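Local coordinates for protein methyltransferase (Pectobacterium atrosepticum SCRI1043, PDB 2P7I) that probably transfers methyl groups from S-adenosylmethionine to an as yet unidentified substrate, as a putative class I (Rossmann-like) methyltransferase, at residues 95-109 and 112-126. Residues are numbered along the deposited sequence; the frame is centred on the assembly and turned at random.
Sequences FEDAQLPRRYDNIVL and VLEHIDDPVALLKRI
Bends at chi2 and chi3 (-148° and 75°) turn the R125 side chain so that its guanidinium meets the backbone of 95-98, while L109, its CG set opposite the backbone N (chi1 -166°), turns its two methyls among V112, L113 and the helix. Both groups belong to the Rossmann-like methyltransferase fold: strand 106-109 lies in the parallel part of the central sheet, and after a short 3-10 turn the chain returns in helix 119-126, whose axis runs nearly antiparallel to the strand at 11.4 Å. The helix forms the crossover of a beta-alpha-beta unit that leads to the neighbouring parallel strand, 135-142.

At the polar end, R125 NH1 donates to A98 O at 3.0 Å, in the carbonyl plane and on a lone pair, though the oxygen is tilted from the guanidinium plane. Two weak bonds accompany it: NH1 to F95 O at 2.9 Å and NH2 to A98 O. A98 O thus takes both terminal nitrogens, and NE is turned to a salt bridge with D129 on the same helix, which should help fix the rotation of the group.

Apolar contacts fill the middle. L122 lays both methyls along one side of F95, CD1 lying 3.6 Å from F95 CB and CD2 approaching F95 CD2, while I116 CD1 meets the ring edge near its plane. V112 CG1 bridges F95 CE2 (3.7 Å) and L109 CD1. L109 CD2 faces the other way, about 4.0 Å from both L123 CD2 and I126 CD1. Further back along the strand, the I107 and I126 side chains pass in opposite directions, meeting at I107 CD1 and I126 CG2.

The 3-10 turn is tied to the strand end by water: one molecule donates to L109 O at 2.9 Å and accepts from L113 N at 2.8 Å.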
ATOM      1  N   PHE B  95     -30.820  20.443   0.293  1.00 32.86           N
ATOM      2  CA  PHE B  95     -29.730  21.154  -0.333  1.00 33.22           C
ATOM      3  C   PHE B  95     -30.130  21.772  -1.671  1.00 35.22           C
ATOM      4  O   PHE B  95     -29.709  22.878  -2.009  1.00 35.78           O
ATOM      5  CB  PHE B  95     -28.524  20.231  -0.517  1.00 34.53           C
ATOM      6  CG  PHE B  95     -27.978  19.642   0.777  1.00 30.19           C
ATOM      7  CD1 PHE B  95     -27.717  20.431   1.878  1.00 37.94           C
ATOM      8  CD2 PHE B  95     -27.685  18.299   0.869  1.00 30.70           C
ATOM      9  CE1 PHE B  95     -27.193  19.875   3.060  1.00 38.41           C
ATOM     10  CE2 PHE B  95     -27.157  17.755   2.024  1.00 35.05           C
ATOM     11  CZ  PHE B  95     -26.918  18.539   3.122  1.00 34.95           C
ATOM     12  N   GLU B  96     -30.955  21.066  -2.432  1.00 36.35           N
ATOM     13  CA  GLU B  96     -31.304  21.521  -3.772  1.00 38.10           C
ATOM     14  C   GLU B  96     -32.158  22.786  -3.758  1.00 38.84           C
ATOM     15  O   GLU B  96     -32.139  23.526  -4.739  1.00 40.73           O
ATOM     16  CB  GLU B  96     -31.994  20.416  -4.572  1.00 39.28           C
ATOM     17  CG  GLU B  96     -33.181  19.781  -3.855  1.00 42.34           C
ATOM     18  CD  GLU B  96     -32.809  18.543  -3.038  1.00 48.19           C
ATOM     19  OE1 GLU B  96     -31.765  18.532  -2.334  1.00 47.98           O
ATOM     20  OE2 GLU B  96     -33.578  17.567  -3.102  1.00 54.92           O
ATOM     21  N   ASP B  97     -32.872  23.033  -2.657  1.00 39.31           N
ATOM     22  CA  ASP B  97     -33.737  24.223  -2.503  1.00 38.64           C
ATOM     23  C   ASP B  97     -33.095  25.360  -1.720  1.00 38.15           C
ATOM     24  O   ASP B  97     -33.669  26.435  -1.621  1.00 38.19           O
ATOM     25  CB  ASP B  97     -35.029  23.883  -1.736  1.00 40.51           C
ATOM     26  CG  ASP B  97     -35.739  22.655  -2.264  1.00 46.06           C
ATOM     27  OD1 ASP B  97     -35.804  22.468  -3.501  1.00 51.14           O
ATOM     28  OD2 ASP B  97     -36.245  21.877  -1.423  1.00 49.49           O
ATOM     29  N   ALA B  98     -31.943  25.113  -1.119  1.00 36.49           N
ATOM     30  CA  ALA B  98     -31.355  26.035  -0.169  1.00 36.42           C
ATOM     31  C   ALA B  98     -30.893  27.319  -0.850  1.00 38.64           C
ATOM     32  O   ALA B  98     -30.179  27.304  -1.861  1.00 38.99           O
ATOM     33  CB  ALA B  98     -30.192  25.364   0.572  1.00 34.39           C
ATOM     34  N   GLN B  99     -31.320  28.438  -0.284  1.00 40.14           N
ATOM     35  CA  GLN B  99     -30.925  29.745  -0.760  1.00 41.36           C
ATOM     36  C   GLN B  99     -30.099  30.357   0.350  1.00 38.42           C
ATOM     37  O   GLN B  99     -30.634  30.727   1.384  1.00 39.28           O
ATOM     38  CB  GLN B  99     -32.164  30.592  -1.027  1.00 43.13           C
ATOM     39  CG  GLN B  99     -33.079  30.009  -2.090  1.00 52.30           C
ATOM     40  CD  GLN B  99     -32.642  30.379  -3.500  1.00 65.69           C
ATOM     41  OE1 GLN B  99     -32.989  31.458  -3.996  1.00 79.06           O
ATOM     42  NE2 GLN B  99     -31.887  29.487  -4.158  1.00 74.08           N
ATOM     43  N   LEU B 100     -28.794  30.452   0.153  1.00 35.23           N
ATOM     44  CA  LEU B 100     -27.929  30.933   1.216  1.00 32.42           C
ATOM     45  C   LEU B 100     -27.627  32.403   1.002  1.00 33.11           C
ATOM     46  O   LEU B 100     -27.494  32.852  -0.130  1.00 35.11           O
ATOM     47  CB  LEU B 100     -26.637  30.109   1.283  1.00 32.48           C
ATOM     48  CG  LEU B 100     -26.910  28.614   1.466  1.00 32.26           C
ATOM     49  CD1 LEU B 100     -25.601  27.834   1.683  1.00 26.25           C
ATOM     50  CD2 LEU B 100     -27.898  28.401   2.593  1.00 34.72           C
ATOM     51  N   PRO B 101     -27.486  33.152   2.091  1.00 32.46           N
ATOM     52  CA  PRO B 101     -27.327  34.596   1.999  1.00 34.94           C
ATOM     53  C   PRO B 101     -25.966  35.069   1.550  1.00 33.65           C
ATOM     54  O   PRO B 101     -25.799  36.239   1.258  1.00 33.49           O
ATOM     55  CB  PRO B 101     -27.569  35.054   3.438  1.00 35.96           C
ATOM     56  CG  PRO B 101     -27.154  33.911   4.279  1.00 36.54           C
ATOM     57  CD  PRO B 101     -27.516  32.681   3.488  1.00 33.90           C
ATOM     58  N   ARG B 102     -25.012  34.159   1.462  1.00 32.59           N
ATOM     59  CA  ARG B 102     -23.611  34.515   1.476  1.00 33.22           C
ATOM     60  C   ARG B 102     -22.817  33.395   0.798  1.00 30.31           C
ATOM     61  O   ARG B 102     -23.374  32.351   0.496  1.00 30.29           O
ATOM     62  CB  ARG B 102     -23.218  34.619   2.946  1.00 35.05           C
ATOM     63  CG  ARG B 102     -22.051  35.519   3.264  1.00 48.21           C
ATOM     64  CD  ARG B 102     -22.216  36.140   4.668  1.00 56.76           C
ATOM     65  NE  ARG B 102     -22.686  35.166   5.674  1.00 64.47           N
ATOM     66  CZ  ARG B 102     -22.005  34.773   6.759  1.00 64.18           C
ATOM     67  NH1 ARG B 102     -20.806  35.269   7.044  1.00 63.13           N
ATOM     68  NH2 ARG B 102     -22.540  33.880   7.585  1.00 62.54           N
ATOM     69  N   ARG B 103     -21.535  33.636   0.544  1.00 28.38           N
ATOM     70  CA  ARG B 103     -20.595  32.584   0.217  1.00 27.41           C
ATOM     71  C   ARG B 103     -19.697  32.313   1.432  1.00 28.08           C
ATOM     72  O   ARG B 103     -19.623  33.127   2.359  1.00 28.16           O
ATOM     73  CB  ARG B 103     -19.768  32.952  -1.006  1.00 25.79           C
ATOM     74  CG  ARG B 103     -20.563  32.887  -2.302  1.00 29.34           C
ATOM     75  CD  ARG B 103     -19.690  33.154  -3.492  1.00 31.56           C
ATOM     76  NE  ARG B 103     -20.200  32.486  -4.704  1.00 40.44           N
ATOM     77  CZ  ARG B 103     -21.078  33.018  -5.556  1.00 38.23           C
ATOM     78  NH1 ARG B 103     -21.596  34.222  -5.352  1.00 45.34           N
ATOM     79  NH2 ARG B 103     -21.474  32.335  -6.614  1.00 36.39           N
ATOM     80  N   TYR B 104     -19.019  31.161   1.421  1.00 26.32           N
ATOM     81  CA  TYR B 104     -18.362  30.640   2.614  1.00 25.47           C
ATOM     82  C   TYR B 104     -16.899  30.267   2.382  1.00 26.57           C
ATOM     83  O   TYR B 104     -16.514  29.708   1.323  1.00 26.79           O
ATOM     84  CB  TYR B 104     -19.150  29.456   3.169  1.00 25.49           C
ATOM     85  CG  TYR B 104     -20.573  29.865   3.453  1.00 25.26           C
ATOM     86  CD1 TYR B 104     -21.519  29.855   2.439  1.00 26.35           C
ATOM     87  CD2 TYR B 104     -20.955  30.352   4.705  1.00 29.85           C
ATOM     88  CE1 TYR B 104     -22.823  30.251   2.678  1.00 27.26           C
ATOM     89  CE2 TYR B 104     -22.264  30.771   4.950  1.00 29.16           C
ATOM     90  CZ  TYR B 104     -23.192  30.709   3.915  1.00 28.91           C
ATOM     91  OH  TYR B 104     -24.502  31.121   4.095  1.00 34.81           O
ATOM     92  N   ASP B 105     -16.094  30.587   3.388  1.00 27.31           N
ATOM     93  CA  ASP B 105     -14.651  30.374   3.326  1.00 27.30           C
ATOM     94  C   ASP B 105     -14.268  28.916   3.546  1.00 25.72           C
ATOM     95  O   ASP B 105     -13.255  28.457   3.038  1.00 25.68           O
ATOM     96  CB  ASP B 105     -13.965  31.266   4.353  1.00 26.62           C
ATOM     97  CG  ASP B 105     -14.251  32.727   4.100  1.00 35.34           C
ATOM     98  OD1 ASP B 105     -13.801  33.228   3.043  1.00 33.56           O
ATOM     99  OD2 ASP B 105     -14.944  33.347   4.939  1.00 36.12           O
ATOM    100  N   ASN B 106     -15.098  28.214   4.310  1.00 25.59           N
ATOM    101  CA  ASN B 106     -14.919  26.809   4.653  1.00 25.45           C
ATOM    102  C   ASN B 106     -16.275  26.129   4.510  1.00 28.71           C
ATOM    103  O   ASN B 106     -17.277  26.617   5.049  1.00 29.05           O
ATOM    104  CB  ASN B 106     -14.449  26.648   6.118  1.00 26.70           C
ATOM    105  CG  ASN B 106     -13.127  27.358   6.403  1.00 29.78           C
ATOM    106  OD1 ASN B 106     -12.043  26.779   6.238  1.00 30.06           O
ATOM    107  ND2 ASN B 106     -13.216  28.613   6.856  1.00 26.01           N
ATOM    108  N   ILE B 107     -16.321  25.009   3.790  1.00 26.68           N
ATOM    109  CA  ILE B 107     -17.565  24.223   3.678  1.00 25.48           C
ATOM    110  C   ILE B 107     -17.290  22.814   4.118  1.00 27.05           C
ATOM    111  O   ILE B 107     -16.307  22.216   3.668  1.00 26.90           O
ATOM    112  CB  ILE B 107     -18.163  24.271   2.246  1.00 26.39           C
ATOM    113  CG1 ILE B 107     -18.473  25.739   1.890  1.00 26.67           C
ATOM    114  CG2 ILE B 107     -19.430  23.378   2.178  1.00 21.90           C
ATOM    115  CD1 ILE B 107     -19.040  25.962   0.469  1.00 25.50           C
ATOM    116  N   VAL B 108     -18.101  22.298   5.036  1.00 26.73           N
ATOM    117  CA  VAL B 108     -17.884  20.963   5.570  1.00 25.86           C
ATOM    118  C   VAL B 108     -18.975  20.048   5.048  1.00 27.12           C
ATOM    119  O   VAL B 108     -20.158  20.346   5.207  1.00 27.46           O
ATOM    120  CB  VAL B 108     -17.851  20.946   7.126  1.00 29.47           C
ATOM    121  CG1 VAL B 108     -17.910  19.489   7.652  1.00 26.05           C
ATOM    122  CG2 VAL B 108     -16.611  21.676   7.645  1.00 31.83           C
ATOM    123  N   LEU B 109     -18.556  18.962   4.369  1.00 25.69           N
ATOM    124  CA  LEU B 109     -19.490  17.913   3.923  1.00 26.83           C
ATOM    125  C   LEU B 109     -18.945  16.541   4.313  1.00 26.61           C
ATOM    126  O   LEU B 109     -18.198  15.893   3.556  1.00 25.55           O
ATOM    127  CB  LEU B 109     -19.768  18.020   2.416  1.00 27.62           C
ATOM    128  CG  LEU B 109     -20.938  17.234   1.835  1.00 25.19           C
ATOM    129  CD1 LEU B 109     -22.352  17.755   2.254  1.00 23.76           C
ATOM    130  CD2 LEU B 109     -20.796  17.149   0.284  1.00 25.14           C
ATOM    131  N   VAL B 112     -22.009  12.803   4.285  1.00 27.99           N
ATOM    132  CA  VAL B 112     -23.296  13.204   3.736  1.00 25.20           C
ATOM    133  C   VAL B 112     -23.407  12.820   2.235  1.00 24.45           C
ATOM    134  O   VAL B 112     -24.476  12.377   1.802  1.00 26.43           O
ATOM    135  CB  VAL B 112     -23.488  14.742   3.874  1.00 27.56           C
ATOM    136  CG1 VAL B 112     -24.708  15.234   3.078  1.00 26.95           C
ATOM    137  CG2 VAL B 112     -23.512  15.178   5.357  1.00 27.88           C
ATOM    138  N   LEU B 113     -22.320  12.973   1.452  1.00 24.20           N
ATOM    139  CA  LEU B 113     -22.396  12.793  -0.029  1.00 23.29           C
ATOM    140  C   LEU B 113     -22.909  11.405  -0.470  1.00 26.96           C
ATOM    141  O   LEU B 113     -23.614  11.274  -1.490  1.00 26.32           O
ATOM    142  CB  LEU B 113     -21.065  13.116  -0.714  1.00 24.30           C
ATOM    143  CG  LEU B 113     -21.144  13.217  -2.232  1.00 25.28           C
ATOM    144  CD1 LEU B 113     -21.941  14.454  -2.657  1.00 23.07           C
ATOM    145  CD2 LEU B 113     -19.709  13.151  -2.836  1.00 21.12           C
ATOM    146  N   GLU B 114     -22.642  10.391   0.361  1.00 27.91           N
ATOM    147  CA  GLU B 114     -23.020   8.994   0.097  1.00 26.67           C
ATOM    148  C   GLU B 114     -24.518   8.754   0.236  1.00 26.94           C
ATOM    149  O   GLU B 114     -25.044   7.735  -0.205  1.00 28.96           O
ATOM    150  CB  GLU B 114     -22.181   8.048   1.000  1.00 26.59           C
ATOM    151  CG  GLU B 114     -22.396   8.145   2.502  1.00 29.32           C
ATOM    152  CD  GLU B 114     -21.592   9.244   3.202  1.00 32.21           C
ATOM    153  OE1 GLU B 114     -21.027  10.169   2.535  1.00 33.70           O
ATOM    154  OE2 GLU B 114     -21.501   9.130   4.443  1.00 36.79           O
ATOM    155  N   HIS B 115     -25.191   9.713   0.852  1.00 25.62           N
ATOM    156  CA  HIS B 115     -26.635   9.699   1.011  1.00 26.37           C
ATOM    157  C   HIS B 115     -27.381  10.413  -0.122  1.00 27.82           C
ATOM    158  O   HIS B 115     -28.611  10.390  -0.154  1.00 25.49           O
ATOM    159  CB  HIS B 115     -27.015  10.403   2.298  1.00 27.76           C
ATOM    160  CG  HIS B 115     -26.721   9.632   3.544  1.00 28.68           C
ATOM    161  ND1 HIS B 115     -25.511   9.687   4.199  1.00 35.83           N
ATOM    162  CD2 HIS B 115     -27.520   8.855   4.308  1.00 29.96           C
ATOM    163  CE1 HIS B 115     -25.563   8.932   5.289  1.00 28.89           C
ATOM    164  NE2 HIS B 115     -26.774   8.420   5.378  1.00 32.51           N
ATOM    165  N   ILE B 116     -26.669  11.030  -1.053  1.00 25.68           N
ATOM    166  CA  ILE B 116     -27.291  11.883  -2.080  1.00 26.33           C
ATOM    167  C   ILE B 116     -27.519  11.138  -3.396  1.00 27.82           C
ATOM    168  O   ILE B 116     -26.577  10.548  -3.956  1.00 27.62           O
ATOM    169  CB  ILE B 116     -26.384  13.137  -2.317  1.00 26.69           C
ATOM    170  CG1 ILE B 116     -26.183  13.878  -0.996  1.00 27.93           C
ATOM    171  CG2 ILE B 116     -26.993  14.125  -3.377  1.00 22.56           C
ATOM    172  CD1 ILE B 116     -27.483  14.405  -0.454  1.00 27.04           C
ATOM    173  N   ASP B 117     -28.727  11.205  -3.926  1.00 30.20           N
ATOM    174  CA  ASP B 117     -29.014  10.582  -5.227  1.00 32.29           C
ATOM    175  C   ASP B 117     -28.202  11.149  -6.393  1.00 34.43           C
ATOM    176  O   ASP B 117     -27.767  10.383  -7.244  1.00 33.25           O
ATOM    177  CB  ASP B 117     -30.491  10.661  -5.546  1.00 34.48           C
ATOM    178  CG  ASP B 117     -31.351   9.850  -4.588  1.00 36.32           C
ATOM    179  OD1 ASP B 117     -30.913   8.788  -4.085  1.00 37.32           O
ATOM    180  OD2 ASP B 117     -32.497  10.277  -4.371  1.00 45.32           O
ATOM    181  N   ASP B 118     -28.006  12.472  -6.436  1.00 33.20           N
ATOM    182  CA  ASP B 118     -27.207  13.137  -7.468  1.00 29.56           C
ATOM    183  C   ASP B 118     -26.049  13.904  -6.825  1.00 25.84           C
ATOM    184  O   ASP B 118     -26.112  15.110  -6.633  1.00 26.81           O
ATOM    185  CB  ASP B 118     -28.106  14.080  -8.269  1.00 31.83           C
ATOM    186  CG  ASP B 118     -27.454  14.598  -9.534  1.00 31.95           C
ATOM    187  OD1 ASP B 118     -26.224  14.456  -9.712  1.00 31.41           O
ATOM    188  OD2 ASP B 118     -28.195  15.180 -10.354  1.00 37.86           O
ATOM    189  N   PRO B 119     -24.974  13.196  -6.475  1.00 26.76           N
ATOM    190  CA  PRO B 119     -23.870  13.809  -5.757  1.00 26.14           C
ATOM    191  C   PRO B 119     -23.112  14.877  -6.565  1.00 27.91           C
ATOM    192  O   PRO B 119     -22.702  15.887  -6.013  1.00 27.86           O
ATOM    193  CB  PRO B 119     -22.959  12.624  -5.446  1.00 25.33           C
ATOM    194  CG  PRO B 119     -23.307  11.591  -6.498  1.00 26.70           C
ATOM    195  CD  PRO B 119     -24.753  11.764  -6.724  1.00 27.31           C
ATOM    196  N   VAL B 120     -22.945  14.673  -7.862  1.00 28.06           N
ATOM    197  CA  VAL B 120     -22.289  15.684  -8.681  1.00 26.15           C
ATOM    198  C   VAL B 120     -23.079  17.009  -8.631  1.00 26.72           C
ATOM    199  O   VAL B 120     -22.483  18.085  -8.554  1.00 26.01           O
ATOM    200  CB  VAL B 120     -22.064  15.210 -10.140  1.00 25.97           C
ATOM    201  CG1 VAL B 120     -21.467  16.358 -10.973  1.00 24.69           C
ATOM    202  CG2 VAL B 120     -21.144  13.987 -10.131  1.00 28.69           C
ATOM    203  N   ALA B 121     -24.402  16.949  -8.598  1.00 26.82           N
ATOM    204  CA  ALA B 121     -25.193  18.167  -8.613  1.00 25.56           C
ATOM    205  C   ALA B 121     -25.022  18.969  -7.302  1.00 25.76           C
ATOM    206  O   ALA B 121     -25.068  20.216  -7.330  1.00 26.43           O
ATOM    207  CB  ALA B 121     -26.703  17.866  -8.916  1.00 25.00           C
ATOM    208  N   LEU B 122     -24.833  18.275  -6.176  1.00 24.80           N
ATOM    209  CA  LEU B 122     -24.580  18.921  -4.892  1.00 24.02           C
ATOM    210  C   LEU B 122     -23.202  19.547  -4.853  1.00 22.66           C
ATOM    211  O   LEU B 122     -23.055  20.702  -4.448  1.00 24.27           O
ATOM    212  CB  LEU B 122     -24.758  17.922  -3.725  1.00 21.58           C
ATOM    213  CG  LEU B 122     -24.395  18.428  -2.305  1.00 28.42           C
ATOM    214  CD1 LEU B 122     -25.199  19.680  -1.886  1.00 25.21           C
ATOM    215  CD2 LEU B 122     -24.566  17.350  -1.199  1.00 24.07           C
ATOM    216  N   LEU B 123     -22.202  18.817  -5.329  1.00 25.42           N
ATOM    217  CA  LEU B 123     -20.840  19.319  -5.329  1.00 24.21           C
ATOM    218  C   LEU B 123     -20.736  20.530  -6.271  1.00 26.30           C
ATOM    219  O   LEU B 123     -19.944  21.436  -6.054  1.00 25.01           O
ATOM    220  CB  LEU B 123     -19.863  18.208  -5.719  1.00 25.76           C
ATOM    221  CG  LEU B 123     -19.754  17.051  -4.731  1.00 27.78           C
ATOM    222  CD1 LEU B 123     -18.916  15.939  -5.361  1.00 25.53           C
ATOM    223  CD2 LEU B 123     -19.199  17.523  -3.397  1.00 25.14           C
ATOM    224  N   LYS B 124     -21.548  20.527  -7.320  1.00 21.87           N
ATOM    225  CA  LYS B 124     -21.585  21.621  -8.288  1.00 24.78           C
ATOM    226  C   LYS B 124     -22.194  22.896  -7.666  1.00 25.96           C
ATOM    227  O   LYS B 124     -21.702  23.991  -7.887  1.00 28.46           O
ATOM    228  CB  LYS B 124     -22.309  21.183  -9.563  1.00 24.64           C
ATOM    229  CG  LYS B 124     -22.306  22.227 -10.643  1.00 21.89           C
ATOM    230  CD  LYS B 124     -23.037  21.825 -11.946  1.00 25.20           C
ATOM    231  CE  LYS B 124     -22.856  22.867 -13.020  1.00 28.92           C
ATOM    232  NZ  LYS B 124     -23.612  22.447 -14.234  1.00 26.98           N
ATOM    233  N   ARG B 125     -23.248  22.760  -6.872  1.00 25.83           N
ATOM    234  CA  ARG B 125     -23.764  23.903  -6.131  1.00 26.02           C
ATOM    235  C   ARG B 125     -22.698  24.447  -5.201  1.00 25.24           C
ATOM    236  O   ARG B 125     -22.502  25.660  -5.078  1.00 25.92           O
ATOM    237  CB  ARG B 125     -24.962  23.523  -5.285  1.00 28.24           C
ATOM    238  CG  ARG B 125     -26.230  23.271  -6.024  1.00 34.79           C
ATOM    239  CD  ARG B 125     -27.436  23.684  -5.166  1.00 34.55           C
ATOM    240  NE  ARG B 125     -27.544  25.139  -5.131  1.00 37.67           N
ATOM    241  CZ  ARG B 125     -28.492  25.806  -4.485  1.00 40.41           C
ATOM    242  NH1 ARG B 125     -29.429  25.161  -3.806  1.00 34.87           N
ATOM    243  NH2 ARG B 125     -28.496  27.130  -4.504  1.00 38.64           N
ATOM    244  N   ILE B 126     -21.974  23.545  -4.553  1.00 25.49           N
ATOM    245  CA  ILE B 126     -20.943  23.968  -3.640  1.00 25.04           C
ATOM    246  C   ILE B 126     -19.901  24.775  -4.421  1.00 27.74           C
ATOM    247  O   ILE B 126     -19.483  25.847  -3.979  1.00 28.43           O
ATOM    248  CB  ILE B 126     -20.282  22.788  -2.941  1.00 29.24           C
ATOM    249  CG1 ILE B 126     -21.243  22.138  -1.957  1.00 27.11           C
ATOM    250  CG2 ILE B 126     -19.023  23.221  -2.227  1.00 25.30           C
ATOM    251  CD1 ILE B 126     -20.658  20.793  -1.361  1.00 25.32           C
TER
HETATM  252  O   HOH W   1     -19.776  13.672   2.501  1.00 27.29           O